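Urocanate hydratase (Paenibacillus sp. Soil724D2, PDB 7NED) probably catalyses the NAD+-dependent addition of water to urocanate-type substrates, acting as a thiourocanate hydratase in bacterial ergothioneine catabolism. Local coordinates at residues V310-N313 / G314-I317; F430-D433 / H434-A438; H442-I445 / M446-M450. All blocks are in the same frame, centred on the assembly; numbering follows the deposited sequence.

Interaction 1. Residues V310-N313 / G314-I317; sequences VFDN and GNNI. With NAD (nicotinamide-adenine-dinucleotide), chain C.
D312 reaches forward to G314 and closes an Asx turn where strand 309-312 of the Rossmann-like domain runs out towards helix 317-323. Its OD1 takes the backbone N-H of G314 at 2.7 Å, met nearly end-on to the C-O bond, and that of N315 at 3.3 Å through the syn lone pair. An aspartate suits this place because one carboxylate oxygen can serve two successive amides. The extended first torsion, with CG opposite the backbone N (chi1 -180°), carries the group alongside the turning chain. Its second oxygen, OD2, accepts a hydrogen bond from water 1 at 2.9 Å and forms a salt bridge with R318 in the following helix, which probably stabilises the negative charge. G314 has a positive phi of 86°, easily adopted by a residue without CB. Between them N313 gives its backbone N-H to water 2, at 2.7 Å. Beyond the glycine, the amide of N315 is held through ND2 by D253 and the carbonyl of T255. G314 and N315 both belong to the NAD pocket, and N315 CB lies 3.2 Å from O3D of the nicotinamide ribose.

Interaction 2. Residues F430-D433 / H434-A438; sequences FSRD and HLDAA. With URO ((2E)-3-(1H-imidazol-4-yl)acrylic acid), chain B.
The carboxylate oxygen OD1 of D433 accepts the backbone N-H of H434 at 2.7 Å, a bent bond (135°) that arrives from above the carboxylate plane. This bond helps to fix the rotation of the carboxylate, whose OD1 stands over the face of the acrylate double bond of urocanate while OD2 comes within 3.0 Å of CAD. On the protein side L435 CB rests 3.6 Å from D433 OD2, a compact aliphatic neighbour. R432 extends from CG to NE and crosses D436 at about a right angle. Its NH1 donates to D433 O at 3.1 Å, almost straight and with the oxygen in the guanidinium plane, thereby steadying the peptide that follows the aspartate. Towards D436 OD2, 3.5 Å from R432 NE, the attraction is of charge alone, since the oxygen lies well off that plane; D515 is the stronger partner of R432, and R408 that of D436. The H434 imidazole presents both nitrogens to polar groups, ND1 to S491 and NE2 to Q128, so histidine suits this buried spot. An inverse gamma turn centred on L435 bends the chain where the long strand 428-441 is interrupted, and D433, at the start of this interruption, lies in the urocanate pocket.

Interaction 3. Residues H442-I445 / M446-M450; sequences HPNI and MTERM. With NAD (nicotinamide-adenine-dinucleotide), chain C.
Backbone bonds that converge on H442 O set the frame. This oxygen accepts both I445 N, closing one type I beta turn, and T447 N at 2.9 Å, the two donors arriving from opposite faces of the carbonyl plane. A second type I turn, I445 to E448, has only a weak closing bond from E448 N to I445 O. Proline fits the second position of the first turn, where phi is -55° and no N-H is needed. Side-chain bonds reinforce the fold. T447 OG1, placed between its own backbone N and carbonyl carbon (chi1 55°), accepts H442 N at 3.0 Å and is also bonded to D455 O. H442 ND1 accepts N444 N at 3.1 Å, consistent with a proton on NE2. The extended E448 chain lies along the first turn, its CB in close contact with the carbonyl oxygen P443 O at 3.0 Å, and its carboxylate pairs through OE1 with R318. Van der Waals contacts complete the account: I445 CG1 sits 3.5 Å above the centre of the H442 ring, and the branched I445 also brings CG2 and CD1 to 3.6 Å from the carboxamide oxygen O7N of NAD. Two successive type I turns sharing I445 thus form part of the nicotinamide end of the cofactor pocket.

How the interactions relate
Along the chain the three interactions follow in series, none nested or crossed. Interaction 1 closes the turn between strand 309-312 and helix 317-323 in the Rossmann-like range; interaction 2 forms the turn at the break in strand 428-441, and interaction 3 folds the loop just after that strand, both in the C-terminal range. Interactions 1 and 3 meet where N316 OD1 bonds weakly to H442 NE2, and R318 has salt bridges to D312 and E448, tying the two ranges together beside NAD. Interactions 2 and 3 join where M446 packs on L435 and D436. Interactions 1 and 2 do not touch, although the two ligands they line lie close together.

Interaction 1. Residues V310-N313 / G314-I317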
loop_
_atom_site.group_PDB
_atom_site.type_symbol
_atom_site.label_atom_id
_atom_site.label_comp_id
_atom_site.label_asym_id
_atom_site.label_seq_id
_atom_site.Cartn_x
_atom_site.Cartn_y
_atom_site.Cartn_z
ATOM N N VAL A 310 13.105 -21.087 -22.994
ATOM C CA VAL A 310 12.138 -21.434 -21.962
ATOM C C VAL A 310 11.917 -20.224 -21.058
ATOM O O VAL A 310 12.871 -19.524 -20.700
ATOM C CB VAL A 310 12.647 -22.656 -21.163
ATOM C CG1 VAL A 310 11.683 -23.069 -20.019
ATOM C CG2 VAL A 310 12.965 -23.832 -22.130
ATOM N N PHE A 311 10.658 -19.950 -20.712
ATOM C CA PHE A 311 10.438 -18.798 -19.849
ATOM C C PHE A 311 9.154 -18.960 -19.052
ATOM O O PHE A 311 8.250 -19.717 -19.408
ATOM C CB PHE A 311 10.426 -17.474 -20.648
ATOM C CG PHE A 311 9.229 -17.318 -21.539
ATOM C CD1 PHE A 311 8.099 -16.628 -21.100
ATOM C CD2 PHE A 311 9.213 -17.895 -22.794
ATOM C CE1 PHE A 311 6.978 -16.488 -21.915
ATOM C CE2 PHE A 311 8.100 -17.762 -23.643
ATOM C CZ PHE A 311 6.966 -17.053 -23.198
ATOM N N ASP A 312 9.137 -18.252 -17.923
ATOM C CA ASP A 312 7.983 -18.140 -17.042
ATOM C C ASP A 312 7.079 -17.021 -17.552
ATOM O O ASP A 312 7.541 -15.896 -17.805
ATOM C CB ASP A 312 8.512 -17.861 -15.622
ATOM C CG ASP A 312 7.427 -17.727 -14.567
ATOM O OD1 ASP A 312 6.304 -17.289 -14.884
ATOM O OD2 ASP A 312 7.749 -18.018 -13.384
ATOM N N ASN A 313 5.792 -17.334 -17.729
ATOM C CA ASN A 313 4.861 -16.395 -18.340
ATOM C C ASN A 313 4.051 -15.642 -17.289
ATOM O O ASN A 313 2.929 -15.192 -17.555
ATOM C CB ASN A 313 3.951 -17.125 -19.332
ATOM C CG ASN A 313 3.469 -16.239 -20.461
ATOM O OD1 ASN A 313 3.789 -15.046 -20.539
ATOM N ND2 ASN A 313 2.666 -16.829 -21.358
ATOM N N GLY A 314 4.623 -15.496 -16.100
ATOM C CA GLY A 314 4.087 -14.651 -15.064
ATOM C C GLY A 314 3.057 -15.356 -14.221
ATOM O O GLY A 314 2.033 -14.770 -13.917
ATOM N N ASN A 315 3.275 -16.613 -13.856
ATOM C CA ASN A 315 2.290 -17.290 -13.023
ATOM C C ASN A 315 2.914 -17.909 -11.786
ATOM O O ASN A 315 2.335 -18.837 -11.225
ATOM C CB ASN A 315 1.526 -18.342 -13.821
ATOM C CG ASN A 315 2.444 -19.434 -14.410
ATOM O OD1 ASN A 315 3.674 -19.315 -14.359
ATOM N ND2 ASN A 315 1.844 -20.471 -15.000
ATOM N N ASN A 316 4.057 -17.381 -11.312
ATOM C CA ASN A 316 4.779 -18.000 -10.183
ATOM C C ASN A 316 5.034 -19.478 -10.344
ATOM O O ASN A 316 5.165 -20.187 -9.346
ATOM C CB ASN A 316 4.094 -17.735 -8.833
ATOM C CG ASN A 316 4.441 -16.377 -8.237
ATOM O OD1 ASN A 316 4.438 -15.334 -8.879
ATOM N ND2 ASN A 316 4.623 -16.406 -6.922
ATOM N N ILE A 317 5.196 -19.955 -11.584
ATOM C CA ILE A 317 5.417 -21.387 -11.686
ATOM C C ILE A 317 6.810 -21.734 -11.152
ATOM O O ILE A 317 6.987 -22.787 -10.535
ATOM C CB ILE A 317 5.206 -21.904 -13.119
ATOM C CG1 ILE A 317 5.152 -23.439 -13.078
ATOM C CG2 ILE A 317 6.362 -21.437 -13.969
ATOM C CD1 ILE A 317 4.732 -24.143 -14.397
HETATM P PA NAD C . -7.464 -19.523 -15.428
HETATM O O1A NAD C . -7.462 -20.246 -14.084
HETATM O O2A NAD C . -8.647 -18.957 -16.104
HETATM O O5B NAD C . -7.029 -20.770 -16.490
HETATM C C5B NAD C . -6.032 -21.588 -16.027
HETATM C C4B NAD C . -6.053 -22.822 -17.044
HETATM O O4B NAD C . -5.114 -23.808 -16.718
HETATM C C3B NAD C . -7.479 -23.430 -16.841
HETATM O O3B NAD C . -8.090 -23.596 -18.052
HETATM C C2B NAD C . -7.165 -24.807 -16.178
HETATM O O2B NAD C . -7.985 -25.825 -16.624
HETATM C C1B NAD C . -5.799 -25.073 -16.805
HETATM N N9A NAD C . -4.944 -25.981 -16.039
HETATM C C8A NAD C . -4.780 -26.097 -14.663
HETATM N N7A NAD C . -3.926 -27.028 -14.321
HETATM C C5A NAD C . -3.473 -27.546 -15.527
HETATM C C6A NAD C . -2.558 -28.574 -15.845
HETATM N N6A NAD C . -1.898 -29.254 -14.880
HETATM N N1A NAD C . -2.304 -28.878 -17.148
HETATM C C2A NAD C . -3.018 -28.183 -18.069
HETATM N N3A NAD C . -3.912 -27.192 -17.919
HETATM C C4A NAD C . -4.120 -26.901 -16.617
HETATM O O3 NAD C . -6.171 -18.658 -15.243
HETATM P PN NAD C . -5.848 -17.478 -16.265
HETATM O O1N NAD C . -6.560 -16.160 -16.169
HETATM O O2N NAD C . -5.563 -18.112 -17.610
HETATM O O5D NAD C . -4.260 -16.985 -15.811
HETATM C C5D NAD C . -3.304 -18.059 -15.822
HETATM C C4D NAD C . -2.006 -17.552 -15.258
HETATM O O4D NAD C . -1.630 -16.326 -15.858
HETATM C C3D NAD C . -2.395 -17.169 -13.736
HETATM O O3D NAD C . -1.377 -17.575 -12.828
HETATM C C2D NAD C . -2.469 -15.598 -13.754
HETATM O O2D NAD C . -2.029 -14.968 -12.622
HETATM C C1D NAD C . -1.271 -15.531 -14.754
HETATM N N1N NAD C . -0.858 -14.207 -15.240
HETATM C C2N NAD C . -0.255 -13.478 -14.233
HETATM C C3N NAD C . 0.278 -12.223 -14.482
HETATM C C7N NAD C . 0.868 -11.475 -13.278
HETATM O O7N NAD C . 1.741 -10.612 -13.364
HETATM N N7N NAD C . 0.323 -11.750 -12.035
HETATM C C4N NAD C . 0.194 -11.753 -15.800
HETATM C C5N NAD C . -0.408 -12.532 -16.787
HETATM C C6N NAD C . -0.931 -13.804 -16.498
HETATM O O HOH W 1 6.391 -15.967 -11.916
HETATM O O HOH W 2 5.073 -19.684 -16.729
#

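Interaction 2. Residues F430-D433 / H434-A438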
loop_
_atom_site.group_PDB
_atom_site.type_symbol
_atom_site.label_atom_id
_atom_site.label_comp_id
_atom_site.label_asym_id
_atom_site.label_seq_id
_atom_site.Cartn_x
_atom_site.Cartn_y
_atom_site.Cartn_z
ATOM N N PHE A 430 -11.099 3.913 -20.681
ATOM C CA PHE A 430 -9.685 3.608 -20.850
ATOM C C PHE A 430 -9.141 2.963 -19.583
ATOM O O PHE A 430 -9.452 3.390 -18.468
ATOM C CB PHE A 430 -8.877 4.867 -21.148
ATOM C CG PHE A 430 -9.046 5.375 -22.551
ATOM C CD1 PHE A 430 -10.006 6.343 -22.851
ATOM C CD2 PHE A 430 -8.250 4.850 -23.588
ATOM C CE1 PHE A 430 -10.151 6.796 -24.185
ATOM C CE2 PHE A 430 -8.383 5.297 -24.869
ATOM C CZ PHE A 430 -9.355 6.259 -25.176
ATOM N N SER A 431 -8.319 1.941 -19.746
ATOM C CA SER A 431 -7.673 1.408 -18.549
ATOM C C SER A 431 -6.405 0.695 -18.999
ATOM O O SER A 431 -5.829 1.026 -20.045
ATOM C CB SER A 431 -8.643 0.515 -17.757
ATOM O OG SER A 431 -8.051 0.051 -16.530
ATOM N N ARG A 432 -5.942 -0.248 -18.191
ATOM C CA ARG A 432 -4.753 -0.980 -18.557
ATOM C C ARG A 432 -4.639 -2.142 -17.590
ATOM O O ARG A 432 -5.293 -2.179 -16.545
ATOM C CB ARG A 432 -3.502 -0.097 -18.505
ATOM C CG ARG A 432 -3.364 0.653 -17.114
ATOM C CD ARG A 432 -1.911 1.103 -16.784
ATOM N NE ARG A 432 -1.890 1.932 -15.567
ATOM C CZ ARG A 432 -1.961 1.449 -14.321
ATOM N NH1 ARG A 432 -2.058 0.141 -14.131
ATOM N NH2 ARG A 432 -1.933 2.281 -13.260
ATOM N N ASP A 433 -3.812 -3.101 -17.961
ATOM C CA ASP A 433 -3.407 -4.086 -16.972
ATOM C C ASP A 433 -2.576 -3.393 -15.899
ATOM O O ASP A 433 -2.093 -2.273 -16.095
ATOM C CB ASP A 433 -2.598 -5.210 -17.632
ATOM C CG ASP A 433 -2.467 -6.442 -16.726
ATOM O OD1 ASP A 433 -3.114 -6.496 -15.645
ATOM O OD2 ASP A 433 -1.730 -7.364 -17.105
ATOM N N HIS A 434 -2.362 -4.081 -14.773
ATOM C CA HIS A 434 -1.448 -3.510 -13.770
ATOM C C HIS A 434 -0.003 -3.810 -14.093
ATOM O O HIS A 434 0.892 -3.243 -13.451
ATOM C CB HIS A 434 -1.750 -4.039 -12.370
ATOM C CG HIS A 434 -3.123 -3.699 -11.884
ATOM N ND1 HIS A 434 -3.477 -3.812 -10.557
ATOM C CD2 HIS A 434 -4.231 -3.265 -12.537
ATOM C CE1 HIS A 434 -4.736 -3.433 -10.404
ATOM N NE2 HIS A 434 -5.219 -3.100 -11.590
ATOM N N LEU A 435 0.237 -4.684 -15.082
ATOM C CA LEU A 435 1.589 -4.999 -15.548
ATOM C C LEU A 435 2.054 -3.800 -16.365
ATOM O O LEU A 435 1.957 -3.767 -17.594
ATOM C CB LEU A 435 1.590 -6.293 -16.373
ATOM C CG LEU A 435 2.974 -6.869 -16.707
ATOM C CD1 LEU A 435 3.561 -7.660 -15.521
ATOM C CD2 LEU A 435 2.874 -7.701 -18.016
ATOM N N ASP A 436 2.462 -2.741 -15.691
ATOM C CA ASP A 436 2.800 -1.471 -16.328
ATOM C C ASP A 436 3.858 -0.792 -15.447
ATOM O O ASP A 436 3.913 -1.033 -14.272
ATOM C CB ASP A 436 1.530 -0.629 -16.474
ATOM C CG ASP A 436 1.644 0.552 -17.480
ATOM O OD1 ASP A 436 2.189 0.401 -18.520
ATOM O OD2 ASP A 436 1.123 1.605 -17.218
ATOM N N ALA A 437 4.648 0.044 -16.068
ATOM C CA ALA A 437 5.754 0.684 -15.443
ATOM C C ALA A 437 5.684 1.115 -13.965
ATOM O O ALA A 437 6.339 0.512 -13.226
ATOM C CB ALA A 437 6.354 1.738 -16.307
ATOM N N ALA A 438 4.906 2.057 -13.525
ATOM C CA ALA A 438 5.029 2.332 -12.027
ATOM C C ALA A 438 3.977 1.608 -11.198
ATOM O O ALA A 438 3.783 1.894 -10.086
ATOM C CB ALA A 438 5.139 3.772 -11.716
HETATM O OAA URO B . -5.177 -8.153 -18.818
HETATM C CAI URO B . -5.830 -8.390 -17.716
HETATM O OAB URO B . -6.935 -8.058 -17.544
HETATM C CAC URO B . -5.150 -9.078 -16.607
HETATM C CAD URO B . -3.903 -9.447 -16.737
HETATM C CAJ URO B . -3.416 -10.096 -15.577
HETATM C CAF URO B . -2.294 -10.859 -15.451
HETATM N NAH URO B . -2.253 -11.467 -14.224
HETATM C CAE URO B . -3.343 -11.061 -13.613
HETATM N NAG URO B . -4.080 -10.234 -14.388
#

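Interaction 3. Residues H442-I445 / M446-M450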
loop_
_atom_site.group_PDB
_atom_site.type_symbol
_atom_site.label_atom_id
_atom_site.label_comp_id
_atom_site.label_asym_id
_atom_site.label_seq_id
_atom_site.Cartn_x
_atom_site.Cartn_y
_atom_site.Cartn_z
ATOM N N HIS A 442 6.700 -6.955 -8.039
ATOM C CA HIS A 442 6.706 -8.376 -7.913
ATOM C C HIS A 442 8.071 -8.905 -8.299
ATOM O O HIS A 442 8.336 -9.018 -9.430
ATOM C CB HIS A 442 5.678 -8.975 -8.824
ATOM C CG HIS A 442 5.418 -10.420 -8.578
ATOM N ND1 HIS A 442 6.380 -11.292 -8.177
ATOM C CD2 HIS A 442 4.298 -11.145 -8.705
ATOM C CE1 HIS A 442 5.873 -12.492 -8.087
ATOM N NE2 HIS A 442 4.605 -12.428 -8.390
ATOM N N PRO A 443 8.883 -9.214 -7.297
ATOM C CA PRO A 443 10.255 -9.680 -7.422
ATOM C C PRO A 443 10.424 -10.912 -8.306
ATOM O O PRO A 443 11.503 -11.139 -8.721
ATOM C CB PRO A 443 10.681 -9.939 -5.977
ATOM C CG PRO A 443 9.747 -9.178 -5.159
ATOM C CD PRO A 443 8.464 -9.224 -5.898
ATOM N N ASN A 444 9.384 -11.669 -8.564
ATOM C CA ASN A 444 9.555 -12.793 -9.485
ATOM C C ASN A 444 8.692 -12.637 -10.725
ATOM O O ASN A 444 8.517 -13.603 -11.482
ATOM C CB ASN A 444 9.267 -14.126 -8.782
ATOM C CG ASN A 444 10.209 -14.378 -7.631
ATOM O OD1 ASN A 444 11.350 -13.929 -7.648
ATOM N ND2 ASN A 444 9.738 -15.076 -6.623
ATOM N N ILE A 445 8.164 -11.439 -10.970
ATOM C CA ILE A 445 7.521 -11.164 -12.244
ATOM C C ILE A 445 8.002 -9.787 -12.674
ATOM O O ILE A 445 9.140 -9.633 -13.133
ATOM C CB ILE A 445 5.975 -11.267 -12.160
ATOM C CG1 ILE A 445 5.554 -12.665 -11.735
ATOM C CG2 ILE A 445 5.308 -10.954 -13.509
ATOM C CD1 ILE A 445 4.052 -12.905 -11.762
ATOM N N MET A 446 7.184 -8.764 -12.453
ATOM C CA MET A 446 7.475 -7.450 -13.025
ATOM C C MET A 446 8.871 -6.958 -12.688
ATOM O O MET A 446 9.582 -6.435 -13.561
ATOM C CB MET A 446 6.453 -6.412 -12.545
ATOM C CG MET A 446 6.706 -5.057 -13.170
ATOM S SD MET A 446 6.083 -5.045 -14.885
ATOM C CE MET A 446 6.214 -3.323 -15.347
ATOM N N THR A 447 9.269 -7.046 -11.404
ATOM C CA THR A 447 10.492 -6.392 -10.946
ATOM C C THR A 447 11.589 -7.392 -10.533
ATOM O O THR A 447 12.393 -7.137 -9.619
ATOM C CB THR A 447 10.147 -5.411 -9.817
ATOM O OG1 THR A 447 9.438 -6.084 -8.768
ATOM C CG2 THR A 447 9.242 -4.300 -10.368
ATOM N N GLU A 448 11.664 -8.522 -11.224
ATOM C CA GLU A 448 12.725 -9.476 -10.972
ATOM C C GLU A 448 14.041 -8.944 -11.534
ATOM O O GLU A 448 14.116 -8.550 -12.701
ATOM C CB GLU A 448 12.378 -10.815 -11.619
ATOM C CG GLU A 448 13.419 -11.871 -11.330
ATOM C CD GLU A 448 12.946 -13.243 -11.744
ATOM O OE1 GLU A 448 11.746 -13.567 -11.537
ATOM O OE2 GLU A 448 13.765 -14.000 -12.297
ATOM N N ARG A 449 15.072 -8.906 -10.693
ATOM C CA ARG A 449 16.428 -8.534 -11.110
ATOM C C ARG A 449 16.451 -7.133 -11.725
ATOM O O ARG A 449 16.922 -6.906 -12.849
ATOM C CB ARG A 449 17.011 -9.594 -12.049
ATOM C CG ARG A 449 17.233 -10.915 -11.291
ATOM C CD ARG A 449 17.891 -12.027 -12.084
ATOM N NE ARG A 449 18.819 -11.460 -13.028
ATOM C CZ ARG A 449 18.860 -11.787 -14.306
ATOM N NH1 ARG A 449 18.012 -12.684 -14.784
ATOM N NH2 ARG A 449 19.752 -11.211 -15.096
ATOM N N MET A 450 15.936 -6.171 -10.966
ATOM C CA MET A 450 16.060 -4.794 -11.397
ATOM C C MET A 450 17.530 -4.407 -11.369
ATOM O O MET A 450 18.294 -4.881 -10.519
ATOM C CB MET A 450 15.276 -3.841 -10.469
ATOM C CG MET A 450 13.809 -4.150 -10.471
ATOM S SD MET A 450 13.046 -3.658 -12.034
ATOM C CE MET A 450 13.021 -1.882 -11.838
HETATM P PA NAD C . -7.464 -19.523 -15.428
HETATM O O1A NAD C . -7.462 -20.246 -14.084
HETATM O O2A NAD C . -8.647 -18.957 -16.104
HETATM O O5B NAD C . -7.029 -20.770 -16.490
HETATM C C5B NAD C . -6.032 -21.588 -16.027
HETATM C C4B NAD C . -6.053 -22.822 -17.044
HETATM O O4B NAD C . -5.114 -23.808 -16.718
HETATM C C3B NAD C . -7.479 -23.430 -16.841
HETATM O O3B NAD C . -8.090 -23.596 -18.052
HETATM C C2B NAD C . -7.165 -24.807 -16.178
HETATM O O2B NAD C . -7.985 -25.825 -16.624
HETATM C C1B NAD C . -5.799 -25.073 -16.805
HETATM N N9A NAD C . -4.944 -25.981 -16.039
HETATM C C8A NAD C . -4.780 -26.097 -14.663
HETATM N N7A NAD C . -3.926 -27.028 -14.321
HETATM C C5A NAD C . -3.473 -27.546 -15.527
HETATM C C6A NAD C . -2.558 -28.574 -15.845
HETATM N N6A NAD C . -1.898 -29.254 -14.880
HETATM N N1A NAD C . -2.304 -28.878 -17.148
HETATM C C2A NAD C . -3.018 -28.183 -18.069
HETATM N N3A NAD C . -3.912 -27.192 -17.919
HETATM C C4A NAD C . -4.120 -26.901 -16.617
HETATM O O3 NAD C . -6.171 -18.658 -15.243
HETATM P PN NAD C . -5.848 -17.478 -16.265
HETATM O O1N NAD C . -6.560 -16.160 -16.169
HETATM O O2N NAD C . -5.563 -18.112 -17.610
HETATM O O5D NAD C . -4.260 -16.985 -15.811
HETATM C C5D NAD C . -3.304 -18.059 -15.822
HETATM C C4D NAD C . -2.006 -17.552 -15.258
HETATM O O4D NAD C . -1.630 -16.326 -15.858
HETATM C C3D NAD C . -2.395 -17.169 -13.736
HETATM O O3D NAD C . -1.377 -17.575 -12.828
HETATM C C2D NAD C . -2.469 -15.598 -13.754
HETATM O O2D NAD C . -2.029 -14.968 -12.622
HETATM C C1D NAD C . -1.271 -15.531 -14.754
HETATM N N1N NAD C . -0.858 -14.207 -15.240
HETATM C C2N NAD C . -0.255 -13.478 -14.233
HETATM C C3N NAD C . 0.278 -12.223 -14.482
HETATM C C7N NAD C . 0.868 -11.475 -13.278
HETATM O O7N NAD C . 1.741 -10.612 -13.364
HETATM N N7N NAD C . 0.323 -11.750 -12.035
HETATM C C4N NAD C . 0.194 -11.753 -15.800
HETATM C C5N NAD C . -0.408 -12.532 -16.787
HETATM C C6N NAD C . -0.931 -13.804 -16.498
#